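Thiol:disulfide interchange protein DsbA (Pseudomonas aeruginosa, PDB 4ZL8) probably introduces disulfide bonds into other proteins of the periplasm by handing over its own redox-active disulfide, as a thioredoxin-fold oxidoreductase of the DsbA subfamily. Local coordinates at residues A[41-44]-A[45-49]; A[94-97]-A[98-102]; A[176-179]-A[180-183]. The protein carries 1 engineered substitution. All coordinates share one frame; numbering follows the deposited sequence.

Interaction 1 (A[41-44]-A[45-49]); sequences YAFE and PTIVP
One face of the Phe43 ring is taken by Ile47: its CB stands 4.0 Å from the ring centroid and only 17° off the normal, a CH-pi contact displaced toward the rim, while Ile47 CD1 reaches Phe43 CE2 at 3.7 Å. Thr46 meets the ring obliquely, its CG2 4.0 Å from Phe43 CE1. With CG anti to the backbone N (chi1 -169°), Phe43 swings forward along the helix, which brings its ring beside the residues three and four places on. In the backbone, Phe43 O accepts two amides: Ile47 N comes in almost along the carbonyl axis, whereas Thr46 N, 2.9 Å from Phe43 O, sits well above the carbonyl plane. Helix 38-52 begins within the CxxC pair Cys37 and Cys40 and forms the crossover of a beta-alpha-beta unit between strands 27-33 and 58-64, the thioredoxin arrangement. It is kinked where the regular i to i+4 bonds of Pro45, Thr46 and Pro49 are missing; the two prolines have no hydrogen to give, and Thr46 N turns to Phe43 O. A water bridges the turn, donating to Ala42 O at 2.8 Å and lying 2.7 Å from Thr46 OG1. On another side of the helix the Glu44 carboxylate, its chain bent at chi2 (-74°), runs across Val48: Glu44 OE1 lies 3.4 Å from Val48 CG2. This carboxylate is buried, with OE1 hydrogen-bonded to His91 and OE2 in a salt bridge with Arg62.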
loop_
_atom_site.group_PDB
_atom_site.type_symbol
_atom_site.label_atom_id
_atom_site.label_comp_id
_atom_site.label_asym_id
_atom_site.label_seq_id
_atom_site.Cartn_x
_atom_site.Cartn_y
_atom_site.Cartn_z
ATOM N N TYR A 41 3.470 9.887 3.530
ATOM C CA TYR A 41 4.827 10.071 4.034
ATOM C C TYR A 41 4.819 10.270 5.547
ATOM O O TYR A 41 5.596 9.637 6.268
ATOM C CB TYR A 41 5.498 11.253 3.313
ATOM C CG TYR A 41 6.908 11.574 3.759
ATOM C CD1 TYR A 41 7.933 10.678 3.590
ATOM C CD2 TYR A 41 7.209 12.799 4.311
ATOM C CE1 TYR A 41 9.219 10.972 3.985
ATOM C CE2 TYR A 41 8.488 13.109 4.712
ATOM C CZ TYR A 41 9.488 12.191 4.535
ATOM O OH TYR A 41 10.773 12.476 4.941
ATOM N N ALA A 42 3.924 11.128 6.029
ATOM C CA ALA A 42 3.904 11.449 7.447
ATOM C C ALA A 42 3.457 10.269 8.316
ATOM O O ALA A 42 3.792 10.221 9.497
ATOM C CB ALA A 42 3.012 12.635 7.691
ATOM N N PHE A 43 2.690 9.346 7.743
ATOM C CA PHE A 43 2.223 8.147 8.447
ATOM C C PHE A 43 3.287 7.072 8.541
ATOM O O PHE A 43 3.215 6.203 9.424
ATOM C CB PHE A 43 1.000 7.612 7.701
ATOM C CG PHE A 43 0.203 6.534 8.416
ATOM C CD1 PHE A 43 -0.021 6.561 9.781
ATOM C CD2 PHE A 43 -0.408 5.553 7.657
ATOM C CE1 PHE A 43 -0.803 5.569 10.391
ATOM C CE2 PHE A 43 -1.191 4.574 8.256
ATOM C CZ PHE A 43 -1.395 4.593 9.625
ATOM N N GLU A 44 4.288 7.104 7.664
ATOM C CA GLU A 44 5.298 6.044 7.635
ATOM C C GLU A 44 5.953 5.732 8.982
ATOM O O GLU A 44 6.098 4.554 9.323
ATOM C CB GLU A 44 6.362 6.339 6.577
ATOM C CG GLU A 44 5.842 6.158 5.166
ATOM C CD GLU A 44 5.687 4.707 4.783
ATOM O OE1 GLU A 44 6.723 4.053 4.590
ATOM O OE2 GLU A 44 4.545 4.212 4.712
ATOM N N PRO A 45 6.365 6.745 9.748
ATOM C CA PRO A 45 7.023 6.400 11.022
ATOM C C PRO A 45 6.104 5.678 12.013
ATOM O O PRO A 45 6.583 5.056 12.975
ATOM C CB PRO A 45 7.472 7.756 11.583
ATOM C CG PRO A 45 7.426 8.690 10.424
ATOM C CD PRO A 45 6.421 8.185 9.454
ATOM N N THR A 46 4.804 5.727 11.766
ATOM C CA THR A 46 3.838 5.024 12.613
ATOM C C THR A 46 3.570 3.616 12.074
ATOM O O THR A 46 3.666 2.628 12.812
ATOM C CB THR A 46 2.533 5.829 12.713
ATOM O OG1 THR A 46 2.811 7.102 13.322
ATOM C CG2 THR A 46 1.505 5.106 13.569
ATOM N N ILE A 47 3.275 3.508 10.788
ATOM C CA ILE A 47 2.834 2.235 10.240
ATOM C C ILE A 47 4.014 1.285 9.976
ATOM O O ILE A 47 3.872 0.080 10.103
ATOM C CB ILE A 47 1.944 2.426 8.971
ATOM C CG1 ILE A 47 1.278 1.097 8.622
ATOM C CG2 ILE A 47 2.740 2.994 7.772
ATOM C CD1 ILE A 47 0.213 1.211 7.590
ATOM N N VAL A 48 5.186 1.806 9.640
ATOM C CA VAL A 48 6.311 0.923 9.336
ATOM C C VAL A 48 6.687 0.006 10.508
ATOM O O VAL A 48 6.682 -1.219 10.352
ATOM C CB VAL A 48 7.527 1.702 8.792
ATOM C CG1 VAL A 48 8.772 0.797 8.721
ATOM C CG2 VAL A 48 7.225 2.269 7.392
ATOM N N PRO A 49 7.014 0.556 11.681
ATOM C CA PRO A 49 7.430 -0.386 12.725
ATOM C C PRO A 49 6.302 -1.335 13.128
ATOM O O PRO A 49 6.541 -2.507 13.448
ATOM C CB PRO A 49 7.838 0.515 13.896
ATOM C CG PRO A 49 7.195 1.847 13.624
ATOM C CD PRO A 49 7.028 1.960 12.133
HETATM O O HOH W 1 2.467 9.268 11.766
#

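Interaction 2 (A[94-97]-A[98-102]); sequences VFEA and IHKEH
Ile98 N and His99 N bond to Val94 O and Phe95 O in the regular i to i+4 pattern of helix 87-99, and the pattern changes at Glu96. Its carbonyl oxygen accepts from two amides, Lys100 N at 2.8 Å and Glu101 N at 3.1 Å; the first is tilted 28° from the carbonyl plane and the second lies in it. The i to i+5 bond from Glu101 N marks a widening of the last turn, and that amide keeps only a weak bond to Ala97 O. His102 is the first residue to depart from helical backbone angles, with a positive phi.

Among the side chains, Phe95 and His99 run side by side and meet rim to rim, with centroids 6.0 Å apart and planes at 29°. His99 CD2 is 3.8 Å from Phe95 CD1 and, on the imidazole edge, 3.2 Å from Phe95 O. The imidazole is fixed further by His99 NE2, which bonds to Tyr35 O. Glu96, with CG anti to its amide nitrogen (chi1 -156°), sends its carboxylate across the root of Lys100, OE2 standing 3.3 Å from Lys100 CG. This is contact with the aliphatic chain: Glu96 OE2 and Lys100 NZ are 6.0 Å apart, and Glu96 OE1 bonds to the hydroxyl of Tyr41. Val94 and Ile98 lie alongside one another, Val94 CG1 being 4.0 Å from Ile98 CD1.

The turn thus ends a helix of the domain that DsbA proteins carry within the thioredoxin fold. Val94 packs against helices 70-84 and 108-116, Ala97 against the latter, and Phe95 against helix 38-52.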
loop_
_atom_site.group_PDB
_atom_site.type_symbol
_atom_site.label_atom_id
_atom_site.label_comp_id
_atom_site.label_asym_id
_atom_site.label_seq_id
_atom_site.Cartn_x
_atom_site.Cartn_y
_atom_site.Cartn_z
ATOM N N VAL A 94 12.763 5.891 -1.501
ATOM C CA VAL A 94 11.868 6.457 -2.506
ATOM C C VAL A 94 11.039 7.562 -1.870
ATOM O O VAL A 94 10.944 8.657 -2.409
ATOM C CB VAL A 94 10.969 5.383 -3.149
ATOM C CG1 VAL A 94 9.890 6.017 -4.012
ATOM C CG2 VAL A 94 11.805 4.408 -3.980
ATOM N N PHE A 95 10.467 7.299 -0.704
ATOM C CA PHE A 95 9.743 8.337 0.013
ATOM C C PHE A 95 10.639 9.547 0.279
ATOM O O PHE A 95 10.192 10.702 0.134
ATOM C CB PHE A 95 9.178 7.806 1.336
ATOM C CG PHE A 95 7.742 7.346 1.261
ATOM C CD1 PHE A 95 6.722 8.253 1.015
ATOM C CD2 PHE A 95 7.403 6.016 1.472
ATOM C CE1 PHE A 95 5.409 7.858 0.964
ATOM C CE2 PHE A 95 6.080 5.621 1.419
ATOM C CZ PHE A 95 5.090 6.531 1.178
ATOM N N GLU A 96 11.879 9.324 0.703
ATOM C CA GLU A 96 12.751 10.433 1.049
ATOM C C GLU A 96 13.132 11.227 -0.215
ATOM O O GLU A 96 13.208 12.464 -0.178
ATOM C CB GLU A 96 13.997 9.940 1.802
ATOM C CG GLU A 96 14.642 10.997 2.687
ATOM C CD GLU A 96 13.868 11.296 3.989
ATOM O OE1 GLU A 96 12.737 10.777 4.212
ATOM O OE2 GLU A 96 14.404 12.073 4.804
ATOM N N ALA A 97 13.353 10.526 -1.320
ATOM C CA ALA A 97 13.713 11.208 -2.575
ATOM C C ALA A 97 12.610 12.191 -2.992
ATOM O O ALA A 97 12.871 13.324 -3.375
ATOM C CB ALA A 97 13.946 10.200 -3.672
ATOM N N ILE A 98 11.378 11.727 -2.900
ATOM C CA ILE A 98 10.238 12.513 -3.361
ATOM C C ILE A 98 9.925 13.657 -2.415
ATOM O O ILE A 98 9.680 14.764 -2.857
ATOM C CB ILE A 98 9.032 11.604 -3.552
ATOM C CG1 ILE A 98 9.257 10.711 -4.771
ATOM C CG2 ILE A 98 7.737 12.409 -3.712
ATOM C CD1 ILE A 98 8.279 9.545 -4.919
ATOM N N HIS A 99 9.997 13.425 -1.111
ATOM C CA HIS A 99 9.538 14.416 -0.149
ATOM C C HIS A 99 10.627 15.273 0.451
ATOM O O HIS A 99 10.358 16.356 0.898
ATOM C CB HIS A 99 8.728 13.757 0.972
ATOM C CG HIS A 99 7.464 13.153 0.480
ATOM N ND1 HIS A 99 6.289 13.872 0.378
ATOM C CD2 HIS A 99 7.199 11.923 -0.003
ATOM C CE1 HIS A 99 5.351 13.095 -0.130
ATOM N NE2 HIS A 99 5.873 11.908 -0.373
ATOM N N LYS A 100 11.855 14.789 0.478
ATOM C CA LYS A 100 12.935 15.594 1.033
ATOM C C LYS A 100 13.899 16.078 -0.046
ATOM O O LYS A 100 14.399 17.205 0.044
ATOM C CB LYS A 100 13.686 14.803 2.109
ATOM C CG LYS A 100 12.866 14.557 3.372
ATOM C CD LYS A 100 12.230 15.832 3.915
ATOM C CE LYS A 100 11.479 15.573 5.217
ATOM N NZ LYS A 100 10.221 16.361 5.310
ATOM N N GLU A 101 14.163 15.250 -1.051
ATOM C CA GLU A 101 15.188 15.578 -2.045
ATOM C C GLU A 101 14.619 16.223 -3.313
ATOM O O GLU A 101 15.355 16.489 -4.254
ATOM C CB GLU A 101 15.982 14.336 -2.423
ATOM C CG GLU A 101 16.624 13.596 -1.251
ATOM C CD GLU A 101 17.135 12.215 -1.666
ATOM O OE1 GLU A 101 17.399 12.011 -2.870
ATOM O OE2 GLU A 101 17.256 11.331 -0.796
ATOM N N HIS A 102 13.310 16.444 -3.340
ATOM C CA HIS A 102 12.668 17.134 -4.455
ATOM C C HIS A 102 12.744 16.378 -5.785
ATOM O O HIS A 102 12.584 16.978 -6.853
ATOM C CB HIS A 102 13.270 18.539 -4.619
ATOM C CG HIS A 102 13.142 19.401 -3.398
ATOM N ND1 HIS A 102 11.945 19.576 -2.735
ATOM C CD2 HIS A 102 14.057 20.134 -2.721
ATOM C CE1 HIS A 102 12.130 20.379 -1.702
ATOM N NE2 HIS A 102 13.402 20.734 -1.673
#

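Interaction 3 (A[176-179]-A[180-183]); sequences LKLA and DYLI
Leu178 and Leu182 touch through their branches, Leu178 CD1 lying 3.8 Å from Leu182 CD1 and 4.0 Å from its CG. Two different first torsions bring them together: Leu178 turns CG anti to the backbone N (chi1 173°) and so leans forward along the helix, while Leu182 places CG beside its own N (chi1 -66°) and leans back over the preceding turn. That backward lean also sets Leu182 CG 3.4 Å from Leu178 O, against the carbonyl that receives Leu182 N. Ile183 behaves alike, with CG1 only 3.2 Å from Ala179 O.

Tyr181 leans forward instead; its CD2 approaches Leu178 CD1 loosely, at 4.3 Å, while Leu178 O lies at the ring edge, and its ring meets Tyr6 edge-to-face. Asp180 folds its carboxyl group back over Leu176 O, CG lying 3.3 Å from that oxygen. The carboxylate does not bond to this carbonyl, since both are acceptors; Asp180 OD1 instead takes the indole NH of Trp50, on helix 38-52.

Helix 172-188 is regular here, with four i to i+4 bonds, the shortest from Ile183 N to Ala179 O at 2.8 Å. It packs on the sheet of the thioredoxin fold, Leu178 and Leu182 meeting Phe164 of strand 162-165 and Ile183 meeting strand 27-33.

Chemically, Leu178, Leu182 and Ile183 pack on the strands through hydrocarbon groups, their fit depending on shape, whereas Leu176 and Asp180 face helix 38-52, to which a directed bond, from Trp50 NE1 to Asp180 OD1, ties this helix.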
loop_
_atom_site.group_PDB
_atom_site.type_symbol
_atom_site.label_atom_id
_atom_site.label_comp_id
_atom_site.label_asym_id
_atom_site.label_seq_id
_atom_site.Cartn_x
_atom_site.Cartn_y
_atom_site.Cartn_z
ATOM N N LEU A 176 -3.867 2.273 13.881
ATOM C CA LEU A 176 -3.242 0.973 14.120
ATOM C C LEU A 176 -3.970 0.199 15.208
ATOM O O LEU A 176 -4.087 -1.029 15.118
ATOM C CB LEU A 176 -1.801 1.163 14.573
ATOM C CG LEU A 176 -0.827 2.007 13.763
ATOM C CD1 LEU A 176 0.551 1.959 14.438
ATOM C CD2 LEU A 176 -0.763 1.525 12.353
ATOM N N LYS A 177 -4.453 0.874 16.243
ATOM C CA LYS A 177 -5.248 0.177 17.253
ATOM C C LYS A 177 -6.507 -0.397 16.645
ATOM O O LYS A 177 -6.926 -1.507 16.990
ATOM C CB LYS A 177 -5.626 1.113 18.397
ATOM C CG LYS A 177 -4.492 1.566 19.242
ATOM C CD LYS A 177 -4.997 2.462 20.383
ATOM C CE LYS A 177 -3.857 2.976 21.220
ATOM N NZ LYS A 177 -4.356 3.940 22.229
ATOM N N LEU A 178 -7.146 0.350 15.755
ATOM C CA LEU A 178 -8.339 -0.134 15.085
ATOM C C LEU A 178 -7.993 -1.314 14.187
ATOM O O LEU A 178 -8.708 -2.332 14.180
ATOM C CB LEU A 178 -8.993 1.028 14.330
ATOM C CG LEU A 178 -10.167 0.653 13.431
ATOM C CD1 LEU A 178 -11.290 -0.061 14.166
ATOM C CD2 LEU A 178 -10.699 1.915 12.767
ATOM N N ALA A 179 -6.886 -1.232 13.461
ATOM C CA ALA A 179 -6.440 -2.376 12.666
ATOM C C ALA A 179 -6.251 -3.603 13.559
ATOM O O ALA A 179 -6.691 -4.695 13.199
ATOM C CB ALA A 179 -5.152 -2.070 11.923
ATOM N N ASP A 180 -5.589 -3.426 14.692
ATOM C CA ASP A 180 -5.360 -4.542 15.601
ATOM C C ASP A 180 -6.691 -5.162 16.029
ATOM O O ASP A 180 -6.817 -6.385 16.089
ATOM C CB ASP A 180 -4.624 -4.055 16.852
ATOM C CG ASP A 180 -3.150 -3.766 16.610
ATOM O OD1 ASP A 180 -2.595 -4.241 15.606
ATOM O OD2 ASP A 180 -2.551 -3.063 17.467
ATOM N N TYR A 181 -7.647 -4.327 16.411
ATOM C CA TYR A 181 -8.978 -4.768 16.823
ATOM C C TYR A 181 -9.646 -5.604 15.733
ATOM O O TYR A 181 -10.199 -6.675 15.998
ATOM C CB TYR A 181 -9.806 -3.532 17.157
ATOM C CG TYR A 181 -11.265 -3.737 17.430
ATOM C CD1 TYR A 181 -11.734 -3.916 18.729
ATOM C CD2 TYR A 181 -12.186 -3.687 16.395
ATOM C CE1 TYR A 181 -13.084 -4.051 18.978
ATOM C CE2 TYR A 181 -13.527 -3.820 16.628
ATOM C CZ TYR A 181 -13.978 -3.999 17.912
ATOM O OH TYR A 181 -15.334 -4.112 18.140
ATOM N N LEU A 182 -9.577 -5.125 14.496
ATOM C CA LEU A 182 -10.219 -5.814 13.383
ATOM C C LEU A 182 -9.493 -7.106 13.025
ATOM O O LEU A 182 -10.112 -8.104 12.632
ATOM C CB LEU A 182 -10.358 -4.873 12.184
ATOM C CG LEU A 182 -11.314 -3.721 12.482
ATOM C CD1 LEU A 182 -11.166 -2.668 11.361
ATOM C CD2 LEU A 182 -12.751 -4.148 12.636
ATOM N N ILE A 183 -8.181 -7.117 13.185
ATOM C CA ILE A 183 -7.420 -8.349 13.034
ATOM C C ILE A 183 -7.889 -9.385 14.057
ATOM O O ILE A 183 -8.141 -10.548 13.697
ATOM C CB ILE A 183 -5.901 -8.115 13.161
ATOM C CG1 ILE A 183 -5.366 -7.323 11.954
ATOM C CG2 ILE A 183 -5.162 -9.430 13.290
ATOM C CD1 ILE A 183 -4.026 -6.718 12.199
#

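Overall arrangement
All three contacts join successive turns of one helix, interaction 2 at its C-terminal end; they are met along the chain in the order 1, 2, 3, on helices 38-52, 87-99 and 172-188. Interaction 1 lies between the others: its centre is about 15 Å from that of interaction 2 and about 16 Å from that of interaction 3. It touches both, since Tyr41 stacks on His99 and Glu44 packs on Phe95, while Thr46 CG2 comes within 3.4 Å of Leu176 CD1. Interactions 2 and 3 do not meet, their centres being about 29 Å apart. The helix that starts at the CxxC pair, probably the redox-active disulfide, is thus flanked by the helical domain and by the C-terminal helix.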